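Local coordinates for protein lectin (Trichosanthes anguina, PDB 4HR6) that probably binds carbohydrate as a nontoxic, three-chain seed lectin homologous to type II ribosome-inactivating proteins, with this chain related to their catalytic A chain, at residues T9-E14 with P87-I92; E14-A19 with S93-A98; V144-N149 with V171-S176; I153-Q158 with L199-V204. All blocks are in the same frame, centred on the assembly; numbering follows the deposited sequence.

Contact 1. Residues T9-E14 with P87-I92; sequences TSNKDE and PLDFAI
Asp-89 OD1 is gripped by two N-H groups of Asn-11. The turn between strands 3-9 and 15-21, a type I beta turn from Ser-10 to Asp-13 in a beta hairpin, docks in this way on helix 85-96. The stronger bond comes from the backbone, Asn-11 N to Asp-89 OD1, 2.8 Å and almost straight at 176°, and it uses the syn lone pair. Asn-11 ND2 adds a weak bond of 3.1 Å to Asp-89 OD1, with amide and carboxylate planes 54° apart. The carboxylate reaches the turn because Asp-89 CG stands opposite its own backbone N (chi1 -162°). One helical turn on, Ile-92 gives the apolar half: its CG2 lies 3.7 Å from Glu-14 O, and its CD1 faces the backbone of Thr-9. Within the loop, Ser-10 OG donates to Glu-14 OE1 at 2.9 Å and weakly accepts the N-H groups of Lys-12 and Glu-14, while Ser-93 also holds Glu-14 OE1. Another chain of the lectin borders the site: its Leu-5 packs on Asp-89 and Ile-92, and its Arg-4 pairs with Asp-13. At the far end of Glu-14, OE2 is met from above the carboxylate plane by Lys-12 NZ, a salt bridge of 2.9 Å.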
# COMPACT_ATOMS: atom_id res chain seq x y z
N THR B 9 16.16 24.05 -3.58
CA THR B 9 17.42 24.79 -3.79
C THR B 9 18.48 23.88 -4.43
O THR B 9 18.79 22.82 -3.91
CB THR B 9 17.92 25.35 -2.46
OG1 THR B 9 16.92 26.20 -1.91
CG2 THR B 9 19.23 26.14 -2.64
N SER B 10 19.04 24.31 -5.55
CA SER B 10 20.06 23.52 -6.23
C SER B 10 21.41 23.60 -5.50
O SER B 10 21.56 24.35 -4.55
CB SER B 10 20.23 24.02 -7.66
OG SER B 10 20.93 25.24 -7.66
N ASN B 11 22.37 22.81 -5.99
CA ASN B 11 23.78 22.93 -5.59
C ASN B 11 24.47 24.24 -5.98
O ASN B 11 25.52 24.55 -5.45
CB ASN B 11 24.59 21.76 -6.14
CG ASN B 11 24.39 20.49 -5.34
OD1 ASN B 11 24.84 20.38 -4.21
ND2 ASN B 11 23.71 19.52 -5.92
N LYS B 12 23.90 25.00 -6.91
CA LYS B 12 24.37 26.36 -7.18
C LYS B 12 23.74 27.40 -6.25
O LYS B 12 23.90 28.60 -6.48
CB LYS B 12 24.10 26.75 -8.63
CG LYS B 12 24.84 25.90 -9.65
CD LYS B 12 24.21 25.97 -11.05
CE LYS B 12 24.29 27.36 -11.65
NZ LYS B 12 23.47 27.49 -12.90
N ASP B 13 23.01 26.95 -5.22
CA ASP B 13 22.20 27.83 -4.36
C ASP B 13 21.14 28.68 -5.07
O ASP B 13 20.84 29.77 -4.65
CB ASP B 13 23.10 28.74 -3.51
CG ASP B 13 23.78 27.98 -2.42
OD1 ASP B 13 23.07 27.56 -1.48
OD2 ASP B 13 25.03 27.80 -2.51
N GLU B 14 20.58 28.16 -6.16
CA GLU B 14 19.45 28.78 -6.80
C GLU B 14 18.19 28.18 -6.17
O GLU B 14 18.04 26.95 -6.13
CB GLU B 14 19.46 28.47 -8.28
CG GLU B 14 20.73 28.83 -9.04
CD GLU B 14 20.93 27.95 -10.27
OE1 GLU B 14 20.74 26.69 -10.16
OE2 GLU B 14 21.27 28.50 -11.33
N PRO B 87 19.61 14.78 -12.13
CA PRO B 87 18.50 15.31 -12.93
C PRO B 87 17.66 16.36 -12.20
O PRO B 87 17.21 17.32 -12.82
CB PRO B 87 17.68 14.06 -13.22
CG PRO B 87 18.72 12.96 -13.26
CD PRO B 87 19.65 13.31 -12.14
N LEU B 88 17.45 16.18 -10.90
CA LEU B 88 16.70 17.15 -10.10
C LEU B 88 17.42 18.48 -10.02
O LEU B 88 16.82 19.51 -10.17
CB LEU B 88 16.43 16.59 -8.71
CG LEU B 88 15.59 17.46 -7.77
CD1 LEU B 88 14.24 17.88 -8.37
CD2 LEU B 88 15.37 16.72 -6.46
N ASP B 89 18.73 18.42 -9.77
CA ASP B 89 19.58 19.62 -9.68
C ASP B 89 19.50 20.40 -10.99
O ASP B 89 19.30 21.61 -10.99
CB ASP B 89 21.02 19.21 -9.37
CG ASP B 89 21.86 20.35 -8.83
OD1 ASP B 89 21.58 20.84 -7.74
OD2 ASP B 89 22.80 20.77 -9.51
N PHE B 90 19.63 19.68 -12.10
CA PHE B 90 19.53 20.22 -13.43
C PHE B 90 18.14 20.89 -13.60
O PHE B 90 18.03 21.99 -14.12
CB PHE B 90 19.73 19.07 -14.43
CG PHE B 90 19.73 19.49 -15.89
CD1 PHE B 90 19.07 18.73 -16.83
CD2 PHE B 90 20.42 20.60 -16.32
CE1 PHE B 90 19.09 19.08 -18.17
CE2 PHE B 90 20.44 20.97 -17.66
CZ PHE B 90 19.77 20.21 -18.58
N ALA B 91 17.10 20.18 -13.18
CA ALA B 91 15.72 20.65 -13.30
C ALA B 91 15.48 21.96 -12.53
O ALA B 91 14.88 22.88 -13.05
CB ALA B 91 14.76 19.58 -12.83
N ILE B 92 15.98 22.03 -11.31
CA ILE B 92 15.84 23.22 -10.52
C ILE B 92 16.47 24.42 -11.26
O ILE B 92 15.82 25.48 -11.46
CB ILE B 92 16.45 23.02 -9.11
CG1 ILE B 92 15.61 22.03 -8.32
CG2 ILE B 92 16.52 24.33 -8.34
CD1 ILE B 92 16.25 21.57 -7.02

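Contact 2. Residues E14-A19 with S93-A98; sequences ESITLA and SNLFNA
The Phe-96 ring carries the aliphatic part of Glu-14 over one face, and Ser-15 O lies in its plane at the edge. Glu-14 CB stands 3.7 Å from the centroid of the Phe-96 ring and 16° off the normal, a CH-pi contact offset toward the rim. Glu-14 CG continues over the CD2 side, and the carboxylate beyond it is turned 34° from the ring plane. At the edge, Ser-15 O comes within 3.5 Å of Phe-96 CD1, and Ile-16 CG2 also sits near the plane. With Phe-96 CG opposite its backbone N (chi1 -175°), the ring is carried toward the hairpin.

The extended chain of Glu-14 ends at the preceding helical turn, where Ser-93 OG donates to Glu-14 OE1 at 2.6 Å on the syn lone pair. With Ser-10 already on the anti side of OE1 and Lys-12 on OE2, this third partner would be expected to limit rotation of the carboxylate. Deeper in, Ile-16 CD1 presses on Leu-95 CD1 at 3.4 Å, tighter than ordinary van der Waals contact.

The helix ends here in a Schellman motif, with Ala-98 at positive phi and Ala-98 N bonded to Leu-95 O at 3.0 Å. Strand 15-21 runs between strands 3-9 and 26-32 of the mixed sheet, Tyr-30 of the latter bonding to Leu-95 O and Pro-32 packing on Phe-96. Leu-95 also touches Leu-103, Phe-107 and Ile-110 of helix 103-119, which places this end of helix 85-96 between the sheet and that helix.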
# COMPACT_ATOMS: atom_id res chain seq x y z
N GLU B 14 20.58 28.16 -6.16
CA GLU B 14 19.45 28.78 -6.80
C GLU B 14 18.19 28.18 -6.17
O GLU B 14 18.04 26.95 -6.13
CB GLU B 14 19.46 28.47 -8.28
CG GLU B 14 20.73 28.83 -9.04
CD GLU B 14 20.93 27.95 -10.27
OE1 GLU B 14 20.74 26.69 -10.16
OE2 GLU B 14 21.27 28.50 -11.33
N SER B 15 17.28 29.02 -5.69
CA SER B 15 16.01 28.56 -5.10
C SER B 15 14.82 28.88 -5.98
O SER B 15 14.72 29.96 -6.55
CB SER B 15 15.81 29.19 -3.74
OG SER B 15 16.63 28.56 -2.78
N ILE B 16 13.91 27.91 -6.12
CA ILE B 16 12.59 28.18 -6.69
C ILE B 16 11.52 27.89 -5.65
O ILE B 16 11.72 27.08 -4.76
CB ILE B 16 12.32 27.35 -7.94
CG1 ILE B 16 12.22 25.85 -7.61
CG2 ILE B 16 13.40 27.61 -9.00
CD1 ILE B 16 11.82 25.02 -8.81
N THR B 17 10.39 28.59 -5.77
CA THR B 17 9.25 28.33 -4.92
C THR B 17 8.13 27.79 -5.78
O THR B 17 7.71 28.43 -6.73
CB THR B 17 8.78 29.60 -4.21
OG1 THR B 17 9.80 30.04 -3.32
CG2 THR B 17 7.54 29.33 -3.39
N LEU B 18 7.63 26.63 -5.39
CA LEU B 18 6.63 25.92 -6.14
C LEU B 18 5.32 25.91 -5.36
O LEU B 18 5.31 25.61 -4.16
CB LEU B 18 7.17 24.52 -6.36
CG LEU B 18 6.33 23.53 -7.13
CD1 LEU B 18 6.33 23.85 -8.61
CD2 LEU B 18 6.91 22.15 -6.86
N ALA B 19 4.22 26.24 -6.04
CA ALA B 19 2.92 26.34 -5.39
C ALA B 19 2.03 25.18 -5.80
O ALA B 19 1.94 24.84 -6.97
CB ALA B 19 2.25 27.67 -5.73
N SER B 93 17.70 24.23 -11.74
CA SER B 93 18.40 25.28 -12.49
C SER B 93 17.65 25.77 -13.70
O SER B 93 17.61 26.97 -13.94
CB SER B 93 19.80 24.80 -12.93
OG SER B 93 20.60 24.61 -11.78
N ASN B 94 17.07 24.84 -14.46
CA ASN B 94 16.34 25.20 -15.65
C ASN B 94 15.09 26.05 -15.33
O ASN B 94 14.75 26.96 -16.10
CB ASN B 94 15.88 23.96 -16.41
CG ASN B 94 17.03 23.14 -16.94
OD1 ASN B 94 18.07 23.67 -17.34
ND2 ASN B 94 16.86 21.83 -16.94
N LEU B 95 14.39 25.69 -14.26
CA LEU B 95 13.26 26.48 -13.78
C LEU B 95 13.72 27.84 -13.30
O LEU B 95 13.08 28.84 -13.57
CB LEU B 95 12.51 25.78 -12.64
CG LEU B 95 11.63 24.56 -12.90
CD1 LEU B 95 10.48 24.47 -11.89
CD2 LEU B 95 11.08 24.52 -14.29
N PHE B 96 14.82 27.88 -12.57
CA PHE B 96 15.37 29.13 -12.07
C PHE B 96 15.71 30.11 -13.19
O PHE B 96 15.42 31.30 -13.06
CB PHE B 96 16.60 28.89 -11.22
CG PHE B 96 17.15 30.13 -10.57
CD1 PHE B 96 16.64 30.58 -9.37
CD2 PHE B 96 18.18 30.84 -11.17
CE1 PHE B 96 17.15 31.71 -8.76
CE2 PHE B 96 18.69 31.98 -10.57
CZ PHE B 96 18.17 32.42 -9.36
N ASN B 97 16.29 29.61 -14.28
CA ASN B 97 16.63 30.41 -15.44
C ASN B 97 15.46 30.59 -16.39
O ASN B 97 15.60 31.27 -17.40
CB ASN B 97 17.76 29.75 -16.23
CG ASN B 97 19.03 29.60 -15.41
OD1 ASN B 97 19.70 28.58 -15.47
ND2 ASN B 97 19.35 30.62 -14.63
N ALA B 98 14.34 29.94 -16.09
CA ALA B 98 13.15 29.99 -16.94
C ALA B 98 13.50 29.68 -18.39
O ALA B 98 13.04 30.33 -19.32
CB ALA B 98 12.46 31.34 -16.82

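Contact 3. Residues V144-N149 with V171-S176; sequences VSLEDN and VELYNS
Ser-145, Leu-173 and Asn-149 carry most of this contact, in which helix 141-159 packs on strand 166-174, one half of an antiparallel two-stranded sheet. The short axes approach to 7.6 Å and run nearly antiparallel, at 153°. Ser-145 meets the strand with both side-chain atoms. Its OG lies between its own N and carbonyl carbon (chi1 66°) and accepts a weak bond of 3.3 Å from Tyr-174 N, while the stronger partner of Ser-145 OG is Leu-141 O one turn back. Its CB rests in the plane of the Tyr-174 ring, 3.9 Å from CD1 at the edge.

Leu-173 spreads its two methyl groups against the helix: CD2 lies 3.7 Å from Ser-145 O, and CD1 touches Leu-146 CD2, the two leucine side chains crossing at about a right angle.

Asn-149 slides alongside Val-171 in the opposite direction, its CG 3.9 Å from Val-171 CG1. The amide is held by its own helix: Asn-149 ND2 donates to Ser-145 O at 2.8 Å, and the acceptor lies close to the amide plane. Asn-149 OD1 then accepts from a water that takes the N-H of Glu-172, 3.0 Å from that N.

The one direct hydrogen bond across is thus weak and the second polar link runs through water, while both helix side chains spend their stronger bonds within their own helix, which suggests a loose contact of mixed polar and apolar character.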
# COMPACT_ATOMS: atom_id res chain seq x y z
N VAL B 144 4.69 4.26 -13.18
CA VAL B 144 3.73 4.96 -14.03
C VAL B 144 2.29 4.58 -13.74
O VAL B 144 1.43 5.46 -13.74
CB VAL B 144 4.07 4.76 -15.52
CG1 VAL B 144 2.91 5.13 -16.42
CG2 VAL B 144 5.29 5.60 -15.87
N SER B 145 2.02 3.30 -13.49
CA SER B 145 0.66 2.83 -13.21
C SER B 145 0.12 3.37 -11.88
O SER B 145 -1.07 3.61 -11.74
CB SER B 145 0.57 1.29 -13.27
OG SER B 145 1.30 0.67 -12.23
N LEU B 146 1.00 3.58 -10.91
CA LEU B 146 0.61 4.23 -9.67
C LEU B 146 0.25 5.70 -9.93
O LEU B 146 -0.78 6.17 -9.47
CB LEU B 146 1.74 4.16 -8.65
CG LEU B 146 2.11 2.78 -8.11
CD1 LEU B 146 3.36 2.91 -7.23
CD2 LEU B 146 0.97 2.19 -7.31
N GLU B 147 1.10 6.40 -10.68
CA GLU B 147 0.85 7.82 -10.97
C GLU B 147 -0.49 8.02 -11.68
O GLU B 147 -1.30 8.86 -11.29
CB GLU B 147 1.99 8.40 -11.81
CG GLU B 147 3.31 8.53 -11.05
CD GLU B 147 4.47 8.94 -11.94
OE1 GLU B 147 4.26 9.17 -13.14
OE2 GLU B 147 5.61 9.02 -11.46
N ASP B 148 -0.71 7.23 -12.72
CA ASP B 148 -1.89 7.35 -13.54
C ASP B 148 -3.19 6.92 -12.82
O ASP B 148 -4.27 7.36 -13.21
CB ASP B 148 -1.72 6.54 -14.83
CG ASP B 148 -0.70 7.15 -15.78
OD1 ASP B 148 -0.28 8.31 -15.61
OD2 ASP B 148 -0.31 6.45 -16.72
N ASN B 149 -3.10 6.09 -11.79
CA ASN B 149 -4.30 5.58 -11.09
C ASN B 149 -4.58 6.16 -9.72
O ASN B 149 -5.50 5.72 -9.05
CB ASN B 149 -4.23 4.06 -10.97
CG ASN B 149 -4.51 3.37 -12.28
OD1 ASN B 149 -5.63 3.40 -12.76
ND2 ASN B 149 -3.51 2.78 -12.88
N VAL B 171 -8.57 -1.95 -10.24
CA VAL B 171 -7.43 -1.13 -10.65
C VAL B 171 -6.31 -2.03 -11.17
O VAL B 171 -5.99 -3.02 -10.54
CB VAL B 171 -6.89 -0.32 -9.47
CG1 VAL B 171 -5.69 0.51 -9.90
CG2 VAL B 171 -7.98 0.57 -8.88
N GLU B 172 -5.70 -1.65 -12.29
CA GLU B 172 -4.65 -2.41 -12.93
C GLU B 172 -3.29 -1.82 -12.60
O GLU B 172 -2.93 -0.76 -13.08
CB GLU B 172 -4.85 -2.39 -14.45
CG GLU B 172 -6.27 -2.71 -14.86
CD GLU B 172 -6.39 -3.10 -16.32
OE1 GLU B 172 -5.96 -2.32 -17.20
OE2 GLU B 172 -6.91 -4.19 -16.59
N LEU B 173 -2.54 -2.52 -11.75
CA LEU B 173 -1.18 -2.10 -11.42
C LEU B 173 -0.16 -3.10 -11.93
O LEU B 173 -0.49 -4.25 -12.21
CB LEU B 173 -1.03 -1.94 -9.92
CG LEU B 173 -1.89 -0.87 -9.24
CD1 LEU B 173 -1.56 -0.84 -7.76
CD2 LEU B 173 -1.66 0.50 -9.87
N TYR B 174 1.07 -2.64 -12.07
CA TYR B 174 2.18 -3.46 -12.49
C TYR B 174 3.21 -3.58 -11.39
O TYR B 174 3.39 -2.65 -10.62
CB TYR B 174 2.83 -2.88 -13.74
CG TYR B 174 1.96 -3.03 -14.94
CD1 TYR B 174 1.03 -2.06 -15.27
CD2 TYR B 174 2.03 -4.17 -15.73
CE1 TYR B 174 0.21 -2.19 -16.37
CE2 TYR B 174 1.21 -4.33 -16.83
CZ TYR B 174 0.30 -3.33 -17.15
OH TYR B 174 -0.52 -3.47 -18.24
N ASN B 175 3.88 -4.73 -11.32
CA ASN B 175 5.02 -4.91 -10.42
C ASN B 175 6.30 -4.61 -11.16
O ASN B 175 6.25 -4.27 -12.34
CB ASN B 175 5.02 -6.29 -9.72
CG ASN B 175 5.32 -7.46 -10.65
OD1 ASN B 175 5.71 -7.32 -11.81
ND2 ASN B 175 5.14 -8.65 -10.11
N SER B 176 7.42 -4.68 -10.46
CA SER B 176 8.72 -4.37 -11.07
C SER B 176 9.15 -5.34 -12.18
O SER B 176 10.05 -5.02 -12.95
CB SER B 176 9.82 -4.30 -10.00
OG SER B 176 9.44 -3.46 -8.94
O HOH W 1 -6.88 0.78 -13.60

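Contact 4. Residues I153-Q158 with L199-V204; sequences ISLQIQ and LYHCQV
Leu-155 overlaps the imidazole of His-201, its CB lying over one face, 3.8 Å from the ring centroid and 20° off the normal. The two side chains cross at about a right angle, and Leu-155 CD1 reaches round to His-201 CB and CG. Two outside carbonyls add to the hold, Ser-151 O bonding to His-201 NE2 and Trp-150 O to the hydroxyl of Ser-154.

Beside the ring, Gln-158 extends from helix 141-159 (chi2 152°) to clasp the C-terminal segment. Its OE1 accepts from both His-201 N at 2.8 Å, on a lone pair in the carbonyl plane, and Cys-202 N at 2.9 Å, nearly along the C=O axis. Its NE2 donates to Leu-199 O at 2.8 Å, and to Gln-198 as well. One amide thus satisfies three backbone groups of a segment that has no regular structure.

The segment contains the covalent junction between subunits: Cys-202 SG forms a disulfide with Cys-3 of another chain, consistent with the A-B linkage of type II ribosome-inactivating proteins, and Tyr-29 of a further chain bonds to Cys-202 O and Val-204 N. Nearer the start of the segment, Leu-199 N donates to Ser-154 OG at 3.0 Å. Farther along, Val-204 CG2 rests 3.9 Å from Gln-158 O.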
# COMPACT_ATOMS: atom_id res chain seq x y z
N ILE B 153 -7.63 5.10 -7.40
CA ILE B 153 -7.33 4.38 -6.16
C ILE B 153 -7.90 5.10 -4.98
O ILE B 153 -8.51 4.49 -4.11
CB ILE B 153 -5.81 4.21 -5.93
CG1 ILE B 153 -5.24 3.19 -6.89
CG2 ILE B 153 -5.48 3.80 -4.49
CD1 ILE B 153 -3.72 3.23 -6.97
N SER B 154 -7.69 6.40 -4.90
CA SER B 154 -8.32 7.16 -3.83
C SER B 154 -9.85 6.99 -3.80
O SER B 154 -10.44 6.84 -2.75
CB SER B 154 -8.00 8.65 -3.95
OG SER B 154 -6.63 8.93 -3.95
N LEU B 155 -10.50 7.06 -4.96
CA LEU B 155 -11.95 6.86 -5.03
C LEU B 155 -12.35 5.48 -4.52
O LEU B 155 -13.29 5.35 -3.76
CB LEU B 155 -12.47 7.01 -6.48
CG LEU B 155 -13.95 6.70 -6.71
CD1 LEU B 155 -14.86 7.64 -5.96
CD2 LEU B 155 -14.29 6.79 -8.18
N GLN B 156 -11.63 4.45 -4.96
CA GLN B 156 -11.99 3.10 -4.57
C GLN B 156 -11.76 2.82 -3.09
O GLN B 156 -12.51 2.06 -2.48
CB GLN B 156 -11.24 2.07 -5.43
CG GLN B 156 -11.56 2.16 -6.92
CD GLN B 156 -13.05 2.10 -7.22
OE1 GLN B 156 -13.82 1.49 -6.48
NE2 GLN B 156 -13.45 2.76 -8.30
N ILE B 157 -10.75 3.45 -2.50
CA ILE B 157 -10.57 3.33 -1.06
C ILE B 157 -11.79 3.87 -0.33
O ILE B 157 -12.31 3.24 0.60
CB ILE B 157 -9.30 4.06 -0.57
CG1 ILE B 157 -8.07 3.31 -1.04
CG2 ILE B 157 -9.27 4.15 0.97
CD1 ILE B 157 -6.77 4.03 -0.76
N GLN B 158 -12.22 5.07 -0.71
CA GLN B 158 -13.39 5.67 -0.08
C GLN B 158 -14.65 4.84 -0.32
O GLN B 158 -15.44 4.60 0.60
CB GLN B 158 -13.57 7.11 -0.53
CG GLN B 158 -12.53 8.04 0.10
CD GLN B 158 -12.20 9.27 -0.74
OE1 GLN B 158 -13.08 10.02 -1.15
NE2 GLN B 158 -10.91 9.49 -0.97
N LEU B 199 -6.67 11.53 -2.53
CA LEU B 199 -7.56 12.58 -3.03
C LEU B 199 -8.97 12.40 -2.46
O LEU B 199 -9.51 11.30 -2.50
CB LEU B 199 -7.61 12.52 -4.56
CG LEU B 199 -8.37 13.63 -5.30
CD1 LEU B 199 -7.68 14.97 -5.17
CD2 LEU B 199 -8.48 13.23 -6.76
N TYR B 200 -9.54 13.48 -1.96
CA TYR B 200 -10.94 13.51 -1.54
C TYR B 200 -11.93 13.37 -2.71
O TYR B 200 -11.86 14.09 -3.69
CB TYR B 200 -11.23 14.81 -0.79
CG TYR B 200 -12.67 14.94 -0.38
CD1 TYR B 200 -13.57 15.65 -1.17
CD2 TYR B 200 -13.14 14.33 0.77
CE1 TYR B 200 -14.89 15.77 -0.82
CE2 TYR B 200 -14.46 14.46 1.14
CZ TYR B 200 -15.34 15.18 0.33
OH TYR B 200 -16.65 15.31 0.69
N HIS B 201 -12.84 12.42 -2.61
CA HIS B 201 -13.95 12.30 -3.57
C HIS B 201 -15.27 12.39 -2.84
O HIS B 201 -16.19 13.06 -3.31
CB HIS B 201 -13.93 10.97 -4.31
CG HIS B 201 -12.85 10.85 -5.33
ND1 HIS B 201 -13.00 11.29 -6.62
CD2 HIS B 201 -11.61 10.31 -5.27
CE1 HIS B 201 -11.91 11.04 -7.31
NE2 HIS B 201 -11.05 10.43 -6.52
N CYS B 202 -15.39 11.69 -1.70
CA CYS B 202 -16.67 11.59 -1.00
C CYS B 202 -16.53 11.62 0.51
O CYS B 202 -15.49 11.22 1.03
CB CYS B 202 -17.36 10.31 -1.40
SG CYS B 202 -18.01 10.30 -3.08
N GLN B 203 -17.57 12.10 1.20
CA GLN B 203 -17.60 12.12 2.65
C GLN B 203 -18.14 10.82 3.23
O GLN B 203 -19.33 10.71 3.50
CB GLN B 203 -18.41 13.31 3.19
CG GLN B 203 -17.57 14.40 3.85
CD GLN B 203 -17.67 14.46 5.37
OE1 GLN B 203 -18.76 14.40 5.94
NE2 GLN B 203 -16.52 14.63 6.03
N VAL B 204 -17.25 9.84 3.44
CA VAL B 204 -17.64 8.55 4.06
C VAL B 204 -16.88 8.36 5.38
O VAL B 204 -16.21 9.30 5.82
CB VAL B 204 -17.40 7.33 3.11
CG1 VAL B 204 -18.42 6.23 3.40
CG2 VAL B 204 -17.52 7.73 1.65

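The four contacts form two pairs on opposite sides of the chain's centre. Contacts 1 and 2, centres 8 Å apart, lie on successive turns of helix 85-96 and share Glu-14; their segments alternate in sequence. They fasten the sheet side of this ribosome-inactivating-protein-like chain to that helix. Contacts 3 and 4, centres 17 Å apart, likewise alternate and use helix 141-159, tying it to the two-stranded sheet and to the C-terminal part, where the disulfide joins another chain. Contacts 1 and 2 close before 3 and 4 open, and the pairs stand about 29 to 35 Å apart between centres. Contacts 1, 3 and 4 also adjoin other chains, whereas no other chain touches the segments of contact 2.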